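Pyruvate kinase (Pseudomonas aeruginosa, PDB 6QXL) probably catalyses the last step of glycolysis, the transfer of phosphate from phosphoenolpyruvate to ADP that yields pyruvate and ATP, as a homotetramer that binds glucose-6-phosphate. Local coordinates at residues S2-K7 and A331-C336; L188-V193 and V415-G420; Y369-N372 and G376-A379; Y403-H408 and D442-R447. All blocks are in the same frame, centred on the assembly; numbering follows the deposited sequence.

Interaction 1 of 4, residues S2-K7 and A331-C336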
loop_
_atom_site.group_PDB
_atom_site.type_symbol
_atom_site.label_atom_id
_atom_site.label_comp_id
_atom_site.label_asym_id
_atom_site.label_seq_id
_atom_site.Cartn_x
_atom_site.Cartn_y
_atom_site.Cartn_z
ATOM N N SER A 2 18.969 22.995 -7.233
ATOM C CA SER A 2 19.099 23.172 -5.780
ATOM C C SER A 2 20.495 22.791 -5.302
ATOM O O SER A 2 21.270 22.095 -5.988
ATOM C CB SER A 2 18.088 22.315 -5.040
ATOM O OG SER A 2 16.782 22.488 -5.525
ATOM N N VAL A 3 20.817 23.229 -4.106
ATOM C CA VAL A 3 22.058 22.842 -3.489
ATOM C C VAL A 3 22.134 21.331 -3.353
ATOM O O VAL A 3 21.197 20.676 -2.911
ATOM C CB VAL A 3 22.255 23.567 -2.134
ATOM C CG1 VAL A 3 21.014 23.639 -1.226
ATOM C CG2 VAL A 3 23.451 23.054 -1.333
ATOM N N ARG A 4 23.260 20.771 -3.778
ATOM C CA ARG A 4 23.479 19.328 -3.707
ATOM C C ARG A 4 23.369 18.856 -2.261
ATOM O O ARG A 4 23.866 19.498 -1.357
ATOM C CB ARG A 4 24.852 18.961 -4.260
ATOM C CG ARG A 4 25.361 17.570 -3.892
ATOM C CD ARG A 4 26.628 17.262 -4.672
ATOM N NE ARG A 4 27.664 18.260 -4.462
ATOM C CZ ARG A 4 28.554 18.245 -3.482
ATOM N NH1 ARG A 4 28.586 17.277 -2.569
ATOM N NH2 ARG A 4 29.469 19.218 -3.421
ATOM N N ARG A 5 22.722 17.719 -2.071
ATOM C CA ARG A 5 22.534 17.121 -0.767
ATOM C C ARG A 5 23.454 15.956 -0.485
ATOM O O ARG A 5 23.868 15.756 0.656
ATOM C CB ARG A 5 21.088 16.657 -0.616
ATOM C CG ARG A 5 20.058 17.789 -0.735
ATOM C CD ARG A 5 18.627 17.198 -0.719
ATOM N NE ARG A 5 18.222 16.663 0.579
ATOM C CZ ARG A 5 17.838 17.403 1.614
ATOM N NH1 ARG A 5 17.812 18.725 1.545
ATOM N NH2 ARG A 5 17.481 16.823 2.756
ATOM N N THR A 6 23.760 15.154 -1.501
ATOM C CA THR A 6 24.635 13.999 -1.312
ATOM C C THR A 6 26.061 14.492 -1.162
ATOM O O THR A 6 26.486 15.399 -1.884
ATOM C CB THR A 6 24.499 13.018 -2.494
ATOM O OG1 THR A 6 23.114 12.670 -2.650
ATOM C CG2 THR A 6 25.304 11.762 -2.245
ATOM N N LYS A 7 26.797 13.900 -0.230
ATOM C CA LYS A 7 28.122 14.410 0.107
ATOM C C LYS A 7 29.200 13.638 -0.626
ATOM O O LYS A 7 29.014 12.488 -0.983
ATOM C CB LYS A 7 28.343 14.372 1.613
ATOM C CG LYS A 7 27.290 15.135 2.405
ATOM C CD LYS A 7 27.204 16.621 2.007
ATOM C CE LYS A 7 26.202 17.386 2.873
ATOM N NZ LYS A 7 26.589 17.380 4.324
ATOM N N ALA A 331 32.273 16.431 -11.790
ATOM C CA ALA A 331 31.351 15.535 -12.486
ATOM C C ALA A 331 30.460 14.805 -11.472
ATOM O O ALA A 331 29.241 14.746 -11.635
ATOM C CB ALA A 331 32.107 14.543 -13.335
ATOM N N MET A 332 31.077 14.276 -10.429
ATOM C CA MET A 332 30.347 13.572 -9.406
ATOM C C MET A 332 29.282 14.473 -8.784
ATOM O O MET A 332 28.123 14.069 -8.628
ATOM C CB MET A 332 31.334 13.043 -8.368
ATOM C CG MET A 332 30.715 12.288 -7.235
ATOM S SD MET A 332 31.947 11.378 -6.315
ATOM C CE MET A 332 31.788 9.756 -7.082
ATOM N N ALA A 333 29.658 15.709 -8.482
ATOM C CA ALA A 333 28.721 16.665 -7.893
ATOM C C ALA A 333 27.536 16.954 -8.818
ATOM O O ALA A 333 26.407 17.090 -8.360
ATOM C CB ALA A 333 29.447 17.960 -7.534
ATOM N N ARG A 334 27.795 17.037 -10.111
ATOM C CA ARG A 334 26.751 17.345 -11.078
ATOM C C ARG A 334 25.758 16.174 -11.181
ATOM O O ARG A 334 24.546 16.378 -11.267
ATOM C CB ARG A 334 27.396 17.621 -12.429
ATOM C CG ARG A 334 26.606 18.590 -13.326
ATOM C CD ARG A 334 26.721 18.279 -14.845
ATOM N NE ARG A 334 28.101 17.922 -15.243
ATOM C CZ ARG A 334 28.531 16.739 -15.720
ATOM N NH1 ARG A 334 27.690 15.717 -15.918
ATOM N NH2 ARG A 334 29.843 16.574 -15.955
ATOM N N VAL A 335 26.271 14.949 -11.134
ATOM C CA VAL A 335 25.420 13.782 -11.248
ATOM C C VAL A 335 24.532 13.662 -10.011
ATOM O O VAL A 335 23.351 13.324 -10.127
ATOM C CB VAL A 335 26.257 12.519 -11.486
ATOM C CG1 VAL A 335 25.381 11.263 -11.460
ATOM C CG2 VAL A 335 26.966 12.613 -12.824
ATOM N N CYS A 336 25.097 13.968 -8.846
ATOM C CA CYS A 336 24.317 13.953 -7.613
ATOM C C CYS A 336 23.145 14.940 -7.699
ATOM O O CYS A 336 22.006 14.600 -7.392
ATOM C CB CYS A 336 25.202 14.261 -6.413
ATOM S SG CYS A 336 26.335 12.923 -5.968
#

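Interaction 2 of 4, residues L188-V193 and V415-G420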
loop_
_atom_site.group_PDB
_atom_site.type_symbol
_atom_site.label_atom_id
_atom_site.label_comp_id
_atom_site.label_asym_id
_atom_site.label_seq_id
_atom_site.Cartn_x
_atom_site.Cartn_y
_atom_site.Cartn_z
ATOM N N LEU A 188 41.217 14.154 13.997
ATOM C CA LEU A 188 40.433 13.742 12.850
ATOM C C LEU A 188 38.965 13.586 13.238
ATOM O O LEU A 188 38.644 13.175 14.352
ATOM C CB LEU A 188 40.978 12.439 12.267
ATOM C CG LEU A 188 42.391 12.477 11.676
ATOM C CD1 LEU A 188 42.685 11.173 10.972
ATOM C CD2 LEU A 188 42.577 13.650 10.719
ATOM N N ASP A 189 38.090 13.938 12.308
ATOM C CA ASP A 189 36.654 13.881 12.535
ATOM C C ASP A 189 36.095 12.461 12.405
ATOM O O ASP A 189 35.170 12.088 13.128
ATOM C CB ASP A 189 35.978 14.828 11.572
ATOM C CG ASP A 189 36.560 16.224 11.655
ATOM O OD1 ASP A 189 36.443 16.857 12.712
ATOM O OD2 ASP A 189 37.199 16.665 10.699
ATOM N N TYR A 190 36.658 11.672 11.486
ATOM C CA TYR A 190 36.236 10.288 11.275
ATOM C C TYR A 190 37.452 9.390 11.173
ATOM O O TYR A 190 38.479 9.778 10.627
ATOM C CB TYR A 190 35.400 10.153 9.984
ATOM C CG TYR A 190 34.028 10.755 10.067
ATOM C CD1 TYR A 190 32.984 10.077 10.684
ATOM C CD2 TYR A 190 33.771 12.007 9.537
ATOM C CE1 TYR A 190 31.725 10.638 10.759
ATOM C CE2 TYR A 190 32.509 12.571 9.608
ATOM C CZ TYR A 190 31.499 11.873 10.195
ATOM O OH TYR A 190 30.270 12.455 10.283
ATOM N N VAL A 191 37.310 8.179 11.685
ATOM C CA VAL A 191 38.310 7.131 11.533
ATOM C C VAL A 191 37.608 5.890 11.003
ATOM O O VAL A 191 36.599 5.462 11.551
ATOM C CB VAL A 191 38.983 6.811 12.868
ATOM C CG1 VAL A 191 39.860 5.572 12.770
ATOM C CG2 VAL A 191 39.822 7.996 13.298
ATOM N N ALA A 192 38.168 5.305 9.946
ATOM C CA ALA A 192 37.580 4.130 9.308
ATOM C C ALA A 192 38.382 2.891 9.616
ATOM O O ALA A 192 39.606 2.872 9.448
ATOM C CB ALA A 192 37.491 4.329 7.814
ATOM N N VAL A 193 37.694 1.847 10.068
ATOM C CA VAL A 193 38.311 0.565 10.373
ATOM C C VAL A 193 38.157 -0.362 9.173
ATOM O O VAL A 193 37.059 -0.534 8.666
ATOM C CB VAL A 193 37.650 -0.061 11.606
ATOM C CG1 VAL A 193 38.244 -1.422 11.918
ATOM C CG2 VAL A 193 37.806 0.869 12.783
ATOM N N VAL A 415 29.043 17.001 10.651
ATOM C CA VAL A 415 27.833 16.969 9.839
ATOM C C VAL A 415 28.112 17.144 8.351
ATOM O O VAL A 415 27.215 16.976 7.541
ATOM C CB VAL A 415 26.789 17.982 10.326
ATOM C CG1 VAL A 415 26.482 17.750 11.786
ATOM C CG2 VAL A 415 27.247 19.413 10.095
ATOM N N ALA A 416 29.350 17.444 7.980
ATOM C CA ALA A 416 29.692 17.550 6.565
ATOM C C ALA A 416 29.425 16.255 5.778
ATOM O O ALA A 416 29.150 16.311 4.593
ATOM C CB ALA A 416 31.139 17.992 6.394
ATOM N N MET A 417 29.488 15.116 6.445
ATOM C CA MET A 417 29.159 13.858 5.811
ATOM C C MET A 417 27.667 13.478 5.840
ATOM O O MET A 417 27.300 12.472 5.246
ATOM C CB MET A 417 29.966 12.720 6.433
ATOM C CG MET A 417 30.323 11.595 5.454
ATOM S SD MET A 417 31.130 10.260 6.358
ATOM C CE MET A 417 32.784 10.823 6.329
ATOM N N PHE A 418 26.812 14.267 6.490
ATOM C CA PHE A 418 25.392 13.945 6.610
ATOM C C PHE A 418 24.649 14.447 5.373
ATOM O O PHE A 418 24.716 15.623 5.040
ATOM C CB PHE A 418 24.762 14.619 7.833
ATOM C CG PHE A 418 25.284 14.165 9.174
ATOM C CD1 PHE A 418 26.321 13.260 9.315
ATOM C CD2 PHE A 418 24.713 14.685 10.323
ATOM C CE1 PHE A 418 26.767 12.873 10.570
ATOM C CE2 PHE A 418 25.162 14.313 11.583
ATOM C CZ PHE A 418 26.192 13.397 11.702
ATOM N N ARG A 419 23.894 13.581 4.721
ATOM C CA ARG A 419 23.178 13.992 3.537
ATOM C C ARG A 419 22.172 15.103 3.852
ATOM O O ARG A 419 21.361 14.966 4.757
ATOM C CB ARG A 419 22.434 12.815 2.901
ATOM C CG ARG A 419 21.655 13.192 1.639
ATOM C CD ARG A 419 21.190 11.956 0.923
ATOM N NE ARG A 419 20.268 12.267 -0.177
ATOM C CZ ARG A 419 20.079 11.501 -1.245
ATOM N NH1 ARG A 419 20.761 10.369 -1.377
ATOM N NH2 ARG A 419 19.223 11.873 -2.182
ATOM N N GLY A 420 22.226 16.183 3.074
ATOM C CA GLY A 420 21.260 17.266 3.158
ATOM C C GLY A 420 21.516 18.275 4.289
ATOM O O GLY A 420 20.729 19.202 4.444
#

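Interaction 3 of 4, residues Y369-N372 and G376-A379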
loop_
_atom_site.group_PDB
_atom_site.type_symbol
_atom_site.label_atom_id
_atom_site.label_comp_id
_atom_site.label_asym_id
_atom_site.label_seq_id
_atom_site.Cartn_x
_atom_site.Cartn_y
_atom_site.Cartn_z
ATOM N N TYR A 369 8.503 15.021 9.193
ATOM C CA TYR A 369 7.088 14.903 8.846
ATOM C C TYR A 369 6.471 16.262 8.552
ATOM O O TYR A 369 5.838 16.454 7.519
ATOM C CB TYR A 369 6.326 14.221 9.959
ATOM C CG TYR A 369 4.824 14.230 9.809
ATOM C CD1 TYR A 369 4.183 13.288 9.002
ATOM C CD2 TYR A 369 4.045 15.157 10.499
ATOM C CE1 TYR A 369 2.807 13.279 8.895
ATOM C CE2 TYR A 369 2.660 15.114 10.415
ATOM C CZ TYR A 369 2.050 14.174 9.621
ATOM O OH TYR A 369 0.683 14.148 9.546
ATOM N N THR A 370 6.671 17.216 9.445
ATOM C CA THR A 370 6.065 18.520 9.260
ATOM C C THR A 370 6.580 19.202 7.997
ATOM O O THR A 370 5.800 19.725 7.202
ATOM C CB THR A 370 6.312 19.406 10.485
ATOM O OG1 THR A 370 5.771 18.756 11.631
ATOM C CG2 THR A 370 5.654 20.746 10.321
ATOM N N ALA A 371 7.895 19.186 7.807
ATOM C CA ALA A 371 8.510 19.859 6.655
ATOM C C ALA A 371 8.088 19.239 5.332
ATOM O O ALA A 371 7.827 19.952 4.363
ATOM C CB ALA A 371 10.017 19.862 6.774
ATOM N N ASN A 372 7.999 17.917 5.295
ATOM C CA ASN A 372 7.576 17.248 4.069
ATOM C C ASN A 372 6.133 17.495 3.699
ATOM O O ASN A 372 5.773 17.232 2.573
ATOM C CB ASN A 372 7.837 15.730 4.140
ATOM C CG ASN A 372 9.262 15.370 3.734
ATOM O OD1 ASN A 372 10.117 16.224 3.513
ATOM N ND2 ASN A 372 9.514 14.099 3.646
ATOM N N GLY A 376 5.315 25.473 2.663
ATOM C CA GLY A 376 5.798 26.781 3.062
ATOM C C GLY A 376 7.100 26.752 3.850
ATOM O O GLY A 376 7.801 27.769 3.914
ATOM N N ILE A 377 7.417 25.606 4.466
ATOM C CA ILE A 377 8.662 25.443 5.190
ATOM C C ILE A 377 9.820 25.295 4.209
ATOM O O ILE A 377 9.813 24.397 3.399
ATOM C CB ILE A 377 8.605 24.256 6.150
ATOM C CG1 ILE A 377 7.676 24.611 7.303
ATOM C CG2 ILE A 377 9.997 23.908 6.680
ATOM C CD1 ILE A 377 7.157 23.406 8.060
ATOM N N LYS A 378 10.796 26.191 4.310
ATOM C CA LYS A 378 11.912 26.237 3.397
ATOM C C LYS A 378 13.224 25.831 4.036
ATOM O O LYS A 378 14.229 25.715 3.329
ATOM C CB LYS A 378 12.058 27.647 2.815
ATOM C CG LYS A 378 10.829 28.167 2.082
ATOM C CD LYS A 378 10.484 27.391 0.817
ATOM C CE LYS A 378 9.290 28.047 0.152
ATOM N NZ LYS A 378 8.655 27.126 -0.808
ATOM N N ALA A 379 13.246 25.639 5.346
ATOM C CA ALA A 379 14.471 25.229 6.017
ATOM C C ALA A 379 14.199 24.728 7.411
ATOM O O ALA A 379 13.168 25.017 7.976
ATOM C CB ALA A 379 15.474 26.382 6.067
HETATM O O HOH W 1 8.811 21.997 2.470
#

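Interaction 4 of 4, residues Y403-H408 and D442-R447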
loop_
_atom_site.group_PDB
_atom_site.type_symbol
_atom_site.label_atom_id
_atom_site.label_comp_id
_atom_site.label_asym_id
_atom_site.label_seq_id
_atom_site.Cartn_x
_atom_site.Cartn_y
_atom_site.Cartn_z
ATOM N N TYR A 403 19.802 22.616 8.508
ATOM C CA TYR A 403 20.944 23.410 8.983
ATOM C C TYR A 403 21.308 23.046 10.404
ATOM O O TYR A 403 20.487 23.191 11.293
ATOM C CB TYR A 403 20.618 24.870 8.865
ATOM C CG TYR A 403 20.463 25.297 7.437
ATOM C CD1 TYR A 403 21.572 25.569 6.649
ATOM C CD2 TYR A 403 19.212 25.416 6.859
ATOM C CE1 TYR A 403 21.429 25.956 5.322
ATOM C CE2 TYR A 403 19.080 25.827 5.533
ATOM C CZ TYR A 403 20.196 26.083 4.788
ATOM O OH TYR A 403 20.050 26.466 3.499
ATOM N N ALA A 404 22.524 22.544 10.600
ATOM C CA ALA A 404 23.040 22.228 11.931
ATOM C C ALA A 404 23.741 23.479 12.501
ATOM O O ALA A 404 24.838 23.854 12.051
ATOM C CB ALA A 404 24.008 21.056 11.856
ATOM N N TYR A 405 23.067 24.122 13.456
ATOM C CA TYR A 405 23.592 25.266 14.194
ATOM C C TYR A 405 24.364 24.751 15.400
ATOM O O TYR A 405 23.789 24.124 16.304
ATOM C CB TYR A 405 22.461 26.180 14.651
ATOM C CG TYR A 405 21.847 27.053 13.564
ATOM C CD1 TYR A 405 21.315 26.512 12.407
ATOM C CD2 TYR A 405 21.756 28.413 13.725
ATOM C CE1 TYR A 405 20.739 27.327 11.433
ATOM C CE2 TYR A 405 21.196 29.231 12.741
ATOM C CZ TYR A 405 20.680 28.675 11.610
ATOM O OH TYR A 405 20.108 29.478 10.646
ATOM N N SER A 406 25.668 24.992 15.418
ATOM C CA SER A 406 26.480 24.545 16.525
ATOM C C SER A 406 27.623 25.516 16.766
ATOM O O SER A 406 28.106 26.171 15.841
ATOM C CB SER A 406 27.019 23.148 16.266
ATOM O OG SER A 406 27.494 22.552 17.459
ATOM N N PRO A 407 28.035 25.651 18.021
ATOM C CA PRO A 407 29.203 26.463 18.300
ATOM C C PRO A 407 30.509 25.677 18.142
ATOM O O PRO A 407 31.536 26.278 17.881
ATOM C CB PRO A 407 28.979 26.872 19.749
ATOM C CG PRO A 407 28.245 25.707 20.353
ATOM C CD PRO A 407 27.367 25.197 19.258
ATOM N N HIS A 408 30.455 24.355 18.263
ATOM C CA HIS A 408 31.646 23.526 18.308
ATOM C C HIS A 408 32.188 23.178 16.922
ATOM O O HIS A 408 31.433 22.939 15.999
ATOM C CB HIS A 408 31.402 22.248 19.080
ATOM C CG HIS A 408 30.772 22.461 20.424
ATOM N ND1 HIS A 408 30.935 23.617 21.155
ATOM C CD2 HIS A 408 29.957 21.666 21.151
ATOM C CE1 HIS A 408 30.253 23.521 22.276
ATOM N NE2 HIS A 408 29.642 22.356 22.293
ATOM N N ASP A 442 18.291 35.171 11.113
ATOM C CA ASP A 442 19.156 36.154 10.438
ATOM C C ASP A 442 20.247 35.476 9.614
ATOM O O ASP A 442 20.487 35.853 8.461
ATOM C CB ASP A 442 19.769 37.157 11.432
ATOM C CG ASP A 442 18.797 38.265 11.839
ATOM O OD1 ASP A 442 17.889 38.604 11.053
ATOM O OD2 ASP A 442 18.919 38.777 12.975
ATOM N N GLU A 443 20.863 34.450 10.198
ATOM C CA GLU A 443 21.891 33.675 9.509
ATOM C C GLU A 443 21.415 33.124 8.156
ATOM O O GLU A 443 22.181 33.085 7.201
ATOM C CB GLU A 443 22.374 32.534 10.404
ATOM C CG GLU A 443 23.111 32.987 11.663
ATOM C CD GLU A 443 24.491 33.563 11.380
ATOM O OE1 GLU A 443 25.258 32.866 10.745
ATOM O OE2 GLU A 443 24.791 34.695 11.788
ATOM N N LEU A 444 20.158 32.719 8.059
ATOM C CA LEU A 444 19.632 32.258 6.778
ATOM C C LEU A 444 19.262 33.400 5.853
ATOM O O LEU A 444 19.387 33.281 4.638
ATOM C CB LEU A 444 18.427 31.327 6.979
ATOM C CG LEU A 444 18.631 30.057 7.800
ATOM C CD1 LEU A 444 17.342 29.259 7.764
ATOM C CD2 LEU A 444 19.792 29.211 7.275
ATOM N N LEU A 445 18.786 34.501 6.409
ATOM C CA LEU A 445 18.514 35.697 5.596
ATOM C C LEU A 445 19.794 36.260 4.975
ATOM O O LEU A 445 19.780 36.617 3.787
ATOM C CB LEU A 445 17.833 36.764 6.435
ATOM C CG LEU A 445 16.346 36.524 6.704
ATOM C CD1 LEU A 445 15.973 37.270 8.000
ATOM C CD2 LEU A 445 15.479 36.936 5.491
ATOM N N LYS A 446 20.885 36.304 5.755
ATOM C CA LYS A 446 22.203 36.704 5.224
ATOM C C LYS A 446 22.553 35.905 3.969
ATOM O O LYS A 446 22.976 36.468 2.970
ATOM C CB LYS A 446 23.323 36.481 6.253
ATOM C CG LYS A 446 23.440 37.496 7.353
ATOM C CD LYS A 446 24.512 37.065 8.360
ATOM C CE LYS A 446 24.541 38.052 9.507
ATOM N NZ LYS A 446 25.807 38.066 10.330
ATOM N N ARG A 447 22.332 34.597 4.023
ATOM C CA ARG A 447 22.758 33.707 2.954
ATOM C C ARG A 447 21.749 33.600 1.833
ATOM O O ARG A 447 22.002 32.912 0.855
ATOM C CB ARG A 447 23.075 32.332 3.534
ATOM C CG ARG A 447 24.171 32.364 4.601
ATOM C CD ARG A 447 24.307 31.013 5.242
ATOM N NE ARG A 447 25.497 30.834 6.059
ATOM C CZ ARG A 447 25.677 31.327 7.280
ATOM N NH1 ARG A 447 24.759 32.102 7.859
ATOM N NH2 ARG A 447 26.797 31.023 7.946
#

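Interaction 1 of 4, residues S2-K7 and A331-C336
The guanidinium group of Arg4 meets the methyl of Ala333 obliquely, with NE 3.6 Å from Ala333 CB, while its edge is taken in plane by the backbone carbonyl of Thr6. That in-plane bond, from Arg4 NH1 to Thr6 O at 2.9 Å, is moderately straight (154°) and fixes the rotation of the flat group; a salt bridge to Asp31 and a bond from NH2 to Gly29 O engage the same end. The charge is thus paired away from helix 325-340, and the aliphatic part of the arginine does the packing. CG lies anti to the backbone N (chi1 163°) and the chain runs on extended, bringing CD to 3.8 Å from Cys336 CB; the bend at chi3 then turns NE to the methyl of Ala333 and the guanidinium toward Thr6 O. Further along, Cys336 SG rests 3.9 Å from Thr6 CB, with the threonine methyl beside it. The hydroxyl OG1 of Thr6 bonds instead to Glu340, one turn on in the helix. The contact joins the N-terminal lead-in of the first barrel strand, 7-11, to the last helix of the TIM barrel, which follows strand 312-315; helix 296-307 flanks it through Val306, which touches both Thr6 and Cys336.

Interaction 2 of 4, residues L188-V193 and V415-G420
Met417 reaches Tyr190 with an extended middle, chi2 -175°, and a bend at chi3 (-86°) that folds its terminal methyl back over the aromatic ring. The tyrosine meets it with CG anti to its own carbonyl carbon, the ring projecting from strand 190-193 toward the 3-10 turn of 415-417. Two parts of the methionine share one ring face. CE is placed 3.9 Å from the centroid of the Tyr190 ring, displaced toward the rim and closest to CD2 at 3.6 Å, a CH-pi contact. SD lies 4.2 Å from the same centroid and only 13° off the ring normal, so the sulfur is the more nearly centred of the two and the pair is a Met-aromatic contact. The beta carbon of Met417 continues the packing toward CZ and the phenolic oxygen.

Beyond the methionine, Tyr190 OH stands 3.5 Å from CE1 of Phe418, approaching that ring obliquely. The hydroxyl is hydrogen-bonded to the carbonyl of Arg414, a polar tie to the end of helix 409-414 within an otherwise apolar, buried contact. Phe418 is held in the turn by its own backbone, N to Val415 O at 2.9 Å, and its ring lies over the CA of Val415.

This is an interface between domains: the fourth strand of the TIM barrel faces the connection from helix 409-414 to strand 421-425 of the alpha/beta domain. Adjacent barrel strands flank the contact, 64-68 with Leu66 against both Tyr190 and Met417, and 217-222 with Trp217 against both Tyr190 and Phe418.

Interaction 3 of 4, residues Y369-N372 and G376-A379
A single water bridges the main chains of helix 359-373 and strand 377-383, donating to Ile377 O at 2.8 Å and to Ala371 O at 3.0 Å. Both of its hydrogens are thereby spent on carbonyls, one near the C-terminal end of the helix and one at the start of the strand, and no direct hydrogen bond crosses between the two segments.

Beside this bridge the side chains meet through methyl groups. Ile377 is the central one, and its two branches divide the work. CG2, anti to the backbone N, faces the methyl of Ala371 with CG2 to CB at 4.0 Å. The longer branch, extended at chi2 (160°), carries CD1 to the methyl of Thr370, where CD1 and CG2 are 3.8 Å apart and the two side chains cross at a slant. The threonine turns its methyl toward the isoleucine, whereas its hydroxyl is bonded to Ala366 O, one turn back in the same helix.

The chain reverses within residues 373-375, so the pairing is a local helix-to-strand connection that leads from helix 359-373 into the middle strand of the alpha/beta domain's sheet. Ile457 of the neighbouring strand 455-461 touches Thr370, Ala371 and Ile377 alike. The same helix also meets another subunit: Tyr369 stacks on Tyr369 of that subunit, and Thr370 packs on its Ala366.

Chemically, the contact separates its duties: aliphatic packing seats the helix on the sheet, while two carbonyls that do not bond each other are satisfied through a shared water.

Interaction 4 of 4, residues Y403-H408 and D442-R447
Strand 403-406 and helix 442-446 run at 124° to each other, their axes 11.8 Å apart at closest approach, the nearest CA pairs being Tyr403 with Leu444 and Tyr405 with Glu443. Large side chains fill that separation. Leu444 CD2 sits almost exactly above the middle of the Tyr403 ring, 3.8 Å from its centroid and 7° off the normal, as a centred CH-pi contact. The same methyl lies near the plane of the Tyr405 ring at its edge, so one leucine branch meets the two tyrosines in different ways: over a face in one, at the rim in the other.

Tyr405 OH comes within 3.3 Å of Leu444 CG and lies 3.8 Å from Glu443 CB. Its polar partner is Ala440 O, one turn earlier in the helix, so the phenol, lying against the leucine, also ties to the helix backbone. This helix-on-sheet packing belongs to the alpha/beta domain, in which strand 402-406 runs parallel to its neighbours 377-383 and 421-425. Ile381 of the former touches both Tyr405 and Leu444, and a bound glucose-6-phosphate lies about 7 Å from the side chain of Tyr405.

Glu443 turns its carboxylate away from the tyrosines, its chain bent at chi2 (-71°). There Arg447 NH1 donates to OE1 of Glu443 at 3.0 Å in a nearly straight salt bridge and also to the backbone O of Glu443 at 2.8 Å, gripping the residue twice with one nitrogen. The carboxylate oxygen is met from above its plane, and Lys446 adds a long salt bridge to OE2.

Interactions 2, 3 and 4 are buried, while interaction 1 is partly buried and mixes an arginine's aliphatic chain with a thiol. Interaction 1 stays within the barrel, interaction 2 joins barrel to alpha/beta domain, and interactions 3 and 4 lie inside the latter, on neighbouring strands 377-383 and 402-406. Lys7 NZ connects the first two through the carbonyls of Ala416 and Phe418. Between interactions 3 and 4, Ala379 packs on both Tyr403 and Leu444, and Val415 against Ala404 joins interactions 2 and 4. Aromatic faces receive methyls in interactions 2 and 4, whereas interaction 3 relies on small aliphatic groups and a water.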